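PDB 6P2K: fibronectin type III domain-containing protein from Simiduia agarivorans, which belongs to glycoside hydrolase family 74 and probably cleaves xyloglucan-type beta-glucans with its twin beta-propellers, the part of the longer protein that this chain holds. Local coordinates for residues G14-D19 with T352-M357; G284-R289 with N332-H337. One frame throughout, in Å; residues are numbered along the deposited sequence.

Contact 1 of 2, residues G14-D19 with T352-M357; sequences GGQVQD and TTNQTM. With ZN (zinc ion), chain Q.
Val17 and Gly14 hang their backbones on Asn354 and Gln355 where the first and seventh blades of the N-terminal seven-bladed beta-propeller meet. Two hydrogen bonds hold the seam: Val17 N to Asn354 O at 3.0 Å, nearly straight at 165°, and Gly14 N to Gln355 O at 3.2 Å, in the carbonyl plane. Between them Gln355 CA lies 3.1 Å from Gly15 O, a weaker C-H...O contact.

The Gln355 side chain runs extended alongside the Gly14-Gly15 backbone, its CD 3.4 Å from Gly14 O. Its NE2 is bonded elsewhere, to Asp326 and Asn420; the latter also donates to Gly14 O. With an alanine here, Asp326 and Asn420 would probably lose a shared amide donor and the Gly14 backbone the chain lying against it.

Val17 supplies the van der Waals contact: its CG2, anti to the carbonyl carbon, packs against Thr356 O and, more loosely, touches Met357 SD, the apolar pair here. Within the loop, Thr352 OG1 accepts from Asn354 N as an ST turn.

Gln16 instead points away from residues 352-357. With CG anti to the backbone N (chi1 -180°), the extended chain carries Gln16 OE1 to 2.1 Å from the zinc ion, whose other ligands are Asp124 and three waters.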
# COMPACT_ATOMS: atom_id res chain seq x y z
N GLY B 14 -37.90 10.99 -5.16
CA GLY B 14 -37.32 11.27 -3.87
C GLY B 14 -38.29 11.78 -2.82
O GLY B 14 -37.87 12.05 -1.69
N GLY B 15 -39.57 11.95 -3.17
CA GLY B 15 -40.58 12.32 -2.21
C GLY B 15 -41.76 11.37 -2.31
O GLY B 15 -41.94 10.66 -3.29
N GLN B 16 -42.57 11.38 -1.25
CA GLN B 16 -43.70 10.46 -1.15
C GLN B 16 -44.62 10.59 -2.36
O GLN B 16 -45.05 11.70 -2.71
CB GLN B 16 -44.48 10.71 0.14
CG GLN B 16 -45.68 9.80 0.35
CD GLN B 16 -46.31 9.97 1.73
OE1 GLN B 16 -47.21 10.80 1.92
NE2 GLN B 16 -45.84 9.19 2.70
N VAL B 17 -44.90 9.47 -3.01
CA VAL B 17 -45.69 9.43 -4.23
C VAL B 17 -47.12 9.04 -3.87
O VAL B 17 -47.33 8.07 -3.13
CB VAL B 17 -45.10 8.46 -5.26
CG1 VAL B 17 -45.95 8.44 -6.52
CG2 VAL B 17 -43.67 8.86 -5.59
N GLN B 18 -48.09 9.79 -4.38
CA GLN B 18 -49.49 9.54 -4.04
C GLN B 18 -50.12 8.47 -4.92
O GLN B 18 -50.84 7.60 -4.42
CB GLN B 18 -50.29 10.84 -4.12
CG GLN B 18 -49.69 11.97 -3.32
CD GLN B 18 -49.62 11.66 -1.83
OE1 GLN B 18 -50.65 11.51 -1.17
NE2 GLN B 18 -48.40 11.57 -1.30
N ASP B 19 -49.87 8.52 -6.23
CA ASP B 19 -50.50 7.58 -7.14
C ASP B 19 -49.85 7.68 -8.51
O ASP B 19 -49.22 8.69 -8.85
CB ASP B 19 -52.01 7.85 -7.26
CG ASP B 19 -52.79 6.61 -7.64
OD1 ASP B 19 -52.18 5.52 -7.71
OD2 ASP B 19 -54.01 6.73 -7.86
N THR B 352 -44.92 1.35 -6.08
CA THR B 352 -43.85 2.20 -5.56
C THR B 352 -43.18 1.52 -4.38
O THR B 352 -43.75 0.63 -3.75
CB THR B 352 -44.41 3.57 -5.12
OG1 THR B 352 -43.35 4.37 -4.58
CG2 THR B 352 -45.49 3.38 -4.07
N THR B 353 -41.95 1.96 -4.08
CA THR B 353 -41.32 1.59 -2.82
C THR B 353 -41.53 2.64 -1.73
O THR B 353 -41.16 2.38 -0.58
CB THR B 353 -39.81 1.35 -2.99
OG1 THR B 353 -39.15 2.56 -3.40
CG2 THR B 353 -39.54 0.23 -4.00
N ASN B 354 -42.09 3.80 -2.10
CA ASN B 354 -42.64 4.88 -1.26
C ASN B 354 -42.41 6.23 -1.94
O ASN B 354 -43.35 6.99 -2.16
CB ASN B 354 -42.05 4.93 0.15
CG ASN B 354 -42.65 6.06 0.98
OD1 ASN B 354 -42.04 7.11 1.15
ND2 ASN B 354 -43.86 5.84 1.50
N GLN B 355 -41.15 6.53 -2.26
CA GLN B 355 -40.78 7.79 -2.90
C GLN B 355 -40.54 7.64 -4.39
O GLN B 355 -39.96 8.53 -5.01
CB GLN B 355 -39.53 8.38 -2.24
CG GLN B 355 -39.53 8.37 -0.72
CD GLN B 355 -38.31 9.07 -0.15
OE1 GLN B 355 -38.43 9.98 0.68
NE2 GLN B 355 -37.12 8.65 -0.58
N THR B 356 -40.97 6.53 -4.99
CA THR B 356 -40.51 6.14 -6.31
C THR B 356 -41.71 5.74 -7.18
O THR B 356 -42.86 5.79 -6.76
CB THR B 356 -39.51 4.98 -6.21
OG1 THR B 356 -40.11 3.89 -5.51
CG2 THR B 356 -38.27 5.44 -5.45
N MET B 357 -41.41 5.34 -8.42
CA MET B 357 -42.40 4.81 -9.34
C MET B 357 -41.84 3.54 -9.97
O MET B 357 -40.71 3.55 -10.48
CB MET B 357 -42.77 5.82 -10.43
CG MET B 357 -43.32 7.14 -9.90
SD MET B 357 -42.02 8.33 -9.53
CE MET B 357 -41.53 8.82 -11.18
ZN ZN Q . -48.59 12.11 2.72
O HOH W 1 -47.01 13.49 2.48
O HOH W 2 -48.13 11.36 4.63
O HOH W 3 -50.35 11.57 1.71

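Contact 2 of 2, residues G284-R289 with N332-H337; sequences GAVKDR and NARFAH
Asn332 presses its amide into the bend of residues 284-289, where the sixth propeller blade meets the chain entering the seventh. This is the tight part. With CG anti to the backbone N (chi1 160°), Asn332 ND2 donates to Asp288 O at 2.8 Å, the acceptor tilted from the amide plane, and weakly to Ala285 O at 3.1 Å. Alongside, Ala285 N binds Ala333 O at 3.1 Å, the donor standing above the carbonyl plane; Ala333 centres an inverse gamma turn. Gly284 CA makes a C-H...O contact with the same oxygen, and a CB here would point into it and clash.

Toward Lys287, which is exposed and directs its side chain away, the contact is looser and bridged by water. One water receives N-H groups from Lys287 N and, at 2.8 Å, from Arg334 NH1, and donates to Asn332 OD1 at 2.7 Å. Arg289 crosses Asn332 at about a right angle, with Asn332 CB over one guanidinium face, offset toward its rim, while Arg289 NH1 binds Pro330 O and Thr353 O. Arg334 is held further by Val17 O and by a salt bridge to Asp123.

Because OD1 also accepts from Asn354 ND2, both ends of the buried Asn332 amide are satisfied, which should fix its rotation and tie two blades through one side chain.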
# COMPACT_ATOMS: atom_id res chain seq x y z
N GLY B 284 -51.53 -3.59 -1.17
CA GLY B 284 -50.39 -3.00 -0.50
C GLY B 284 -50.80 -2.41 0.84
O GLY B 284 -51.79 -2.85 1.43
N ALA B 285 -50.07 -1.41 1.32
CA ALA B 285 -50.37 -0.83 2.62
C ALA B 285 -49.79 0.57 2.71
O ALA B 285 -48.92 0.96 1.92
CB ALA B 285 -49.82 -1.69 3.76
N VAL B 286 -50.27 1.33 3.69
CA VAL B 286 -49.68 2.61 4.04
C VAL B 286 -48.64 2.37 5.13
O VAL B 286 -48.86 1.60 6.07
CB VAL B 286 -50.76 3.62 4.49
CG1 VAL B 286 -51.65 3.03 5.58
CG2 VAL B 286 -50.12 4.93 4.94
N LYS B 287 -47.47 3.00 4.96
CA LYS B 287 -46.34 2.97 5.89
C LYS B 287 -45.58 1.64 5.88
O LYS B 287 -44.36 1.64 5.70
CB LYS B 287 -46.79 3.30 7.32
CG LYS B 287 -47.08 4.77 7.56
CD LYS B 287 -46.66 5.19 8.96
CE LYS B 287 -47.41 6.44 9.41
NZ LYS B 287 -46.51 7.61 9.64
N ASP B 288 -46.27 0.52 6.07
CA ASP B 288 -45.60 -0.76 6.29
C ASP B 288 -44.81 -1.20 5.06
O ASP B 288 -45.27 -1.06 3.92
CB ASP B 288 -46.62 -1.83 6.66
CG ASP B 288 -47.23 -1.60 8.03
OD1 ASP B 288 -46.47 -1.37 8.99
OD2 ASP B 288 -48.47 -1.65 8.14
N ARG B 289 -43.62 -1.76 5.31
CA ARG B 289 -42.72 -2.24 4.26
C ARG B 289 -42.75 -3.77 4.24
O ARG B 289 -42.15 -4.42 5.10
CB ARG B 289 -41.30 -1.74 4.50
CG ARG B 289 -41.14 -0.23 4.41
CD ARG B 289 -39.66 0.17 4.38
NE ARG B 289 -39.51 1.59 4.11
CZ ARG B 289 -39.54 2.13 2.89
NH1 ARG B 289 -39.70 1.36 1.82
NH2 ARG B 289 -39.40 3.44 2.74
N ASN B 332 -42.51 -0.21 0.38
CA ASN B 332 -43.78 0.19 0.99
C ASN B 332 -44.70 0.56 -0.17
O ASN B 332 -44.64 1.68 -0.69
CB ASN B 332 -43.61 1.34 1.97
CG ASN B 332 -44.91 2.09 2.23
OD1 ASN B 332 -44.98 3.31 2.08
ND2 ASN B 332 -45.96 1.35 2.59
N ALA B 333 -45.54 -0.38 -0.59
CA ALA B 333 -46.42 -0.19 -1.74
C ALA B 333 -47.67 0.57 -1.28
O ALA B 333 -48.74 0.00 -1.06
CB ALA B 333 -46.78 -1.53 -2.37
N ARG B 334 -47.51 1.89 -1.14
CA ARG B 334 -48.61 2.74 -0.68
C ARG B 334 -49.62 3.03 -1.78
O ARG B 334 -50.63 3.70 -1.51
CB ARG B 334 -48.07 4.05 -0.10
CG ARG B 334 -46.99 4.73 -0.92
CD ARG B 334 -46.70 6.13 -0.38
NE ARG B 334 -47.85 7.02 -0.50
CZ ARG B 334 -48.59 7.44 0.53
NH1 ARG B 334 -48.30 7.04 1.76
NH2 ARG B 334 -49.61 8.25 0.32
N PHE B 335 -49.38 2.55 -3.00
CA PHE B 335 -50.42 2.42 -4.01
C PHE B 335 -50.02 1.29 -4.93
O PHE B 335 -48.84 0.97 -5.07
CB PHE B 335 -50.64 3.71 -4.80
CG PHE B 335 -49.48 4.09 -5.68
CD1 PHE B 335 -49.33 3.54 -6.94
CD2 PHE B 335 -48.54 5.00 -5.24
CE1 PHE B 335 -48.26 3.87 -7.74
CE2 PHE B 335 -47.48 5.35 -6.05
CZ PHE B 335 -47.33 4.78 -7.29
N ALA B 336 -51.01 0.69 -5.58
CA ALA B 336 -50.75 -0.40 -6.51
C ALA B 336 -51.98 -0.59 -7.39
O ALA B 336 -53.08 -0.78 -6.88
CB ALA B 336 -50.42 -1.69 -5.77
N HIS B 337 -51.78 -0.54 -8.71
CA HIS B 337 -52.87 -0.65 -9.66
C HIS B 337 -52.51 -1.61 -10.78
O HIS B 337 -51.37 -1.61 -11.27
CB HIS B 337 -53.22 0.72 -10.26
CG HIS B 337 -53.67 1.72 -9.25
ND1 HIS B 337 -54.89 1.64 -8.61
CD2 HIS B 337 -53.06 2.83 -8.76
CE1 HIS B 337 -55.01 2.66 -7.77
NE2 HIS B 337 -53.92 3.39 -7.84
O HOH W 4 -46.71 5.11 2.97

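In the fold
From the N terminus, residues 14-19 lead into the first blade of the N-terminal propeller. The chain then passes through blades two to five before the loop 284-289 of the sixth, and 332-337 follows soon after as the start of the seventh. Contact 2 thus closes a short loop of 42 residues between neighbouring blades. Residues 332-337 already touch the beginning of the chain, and 352-357 then closes contact 1, which spans 332 residues, encloses contact 2 entirely, and brings the last blade of the ring against the first. The two centres lie about 10 Å apart, and Arg334 of contact 2 packs on zinc-binding Gln16 of contact 1, so blades six, seven and one converge beside the metal site.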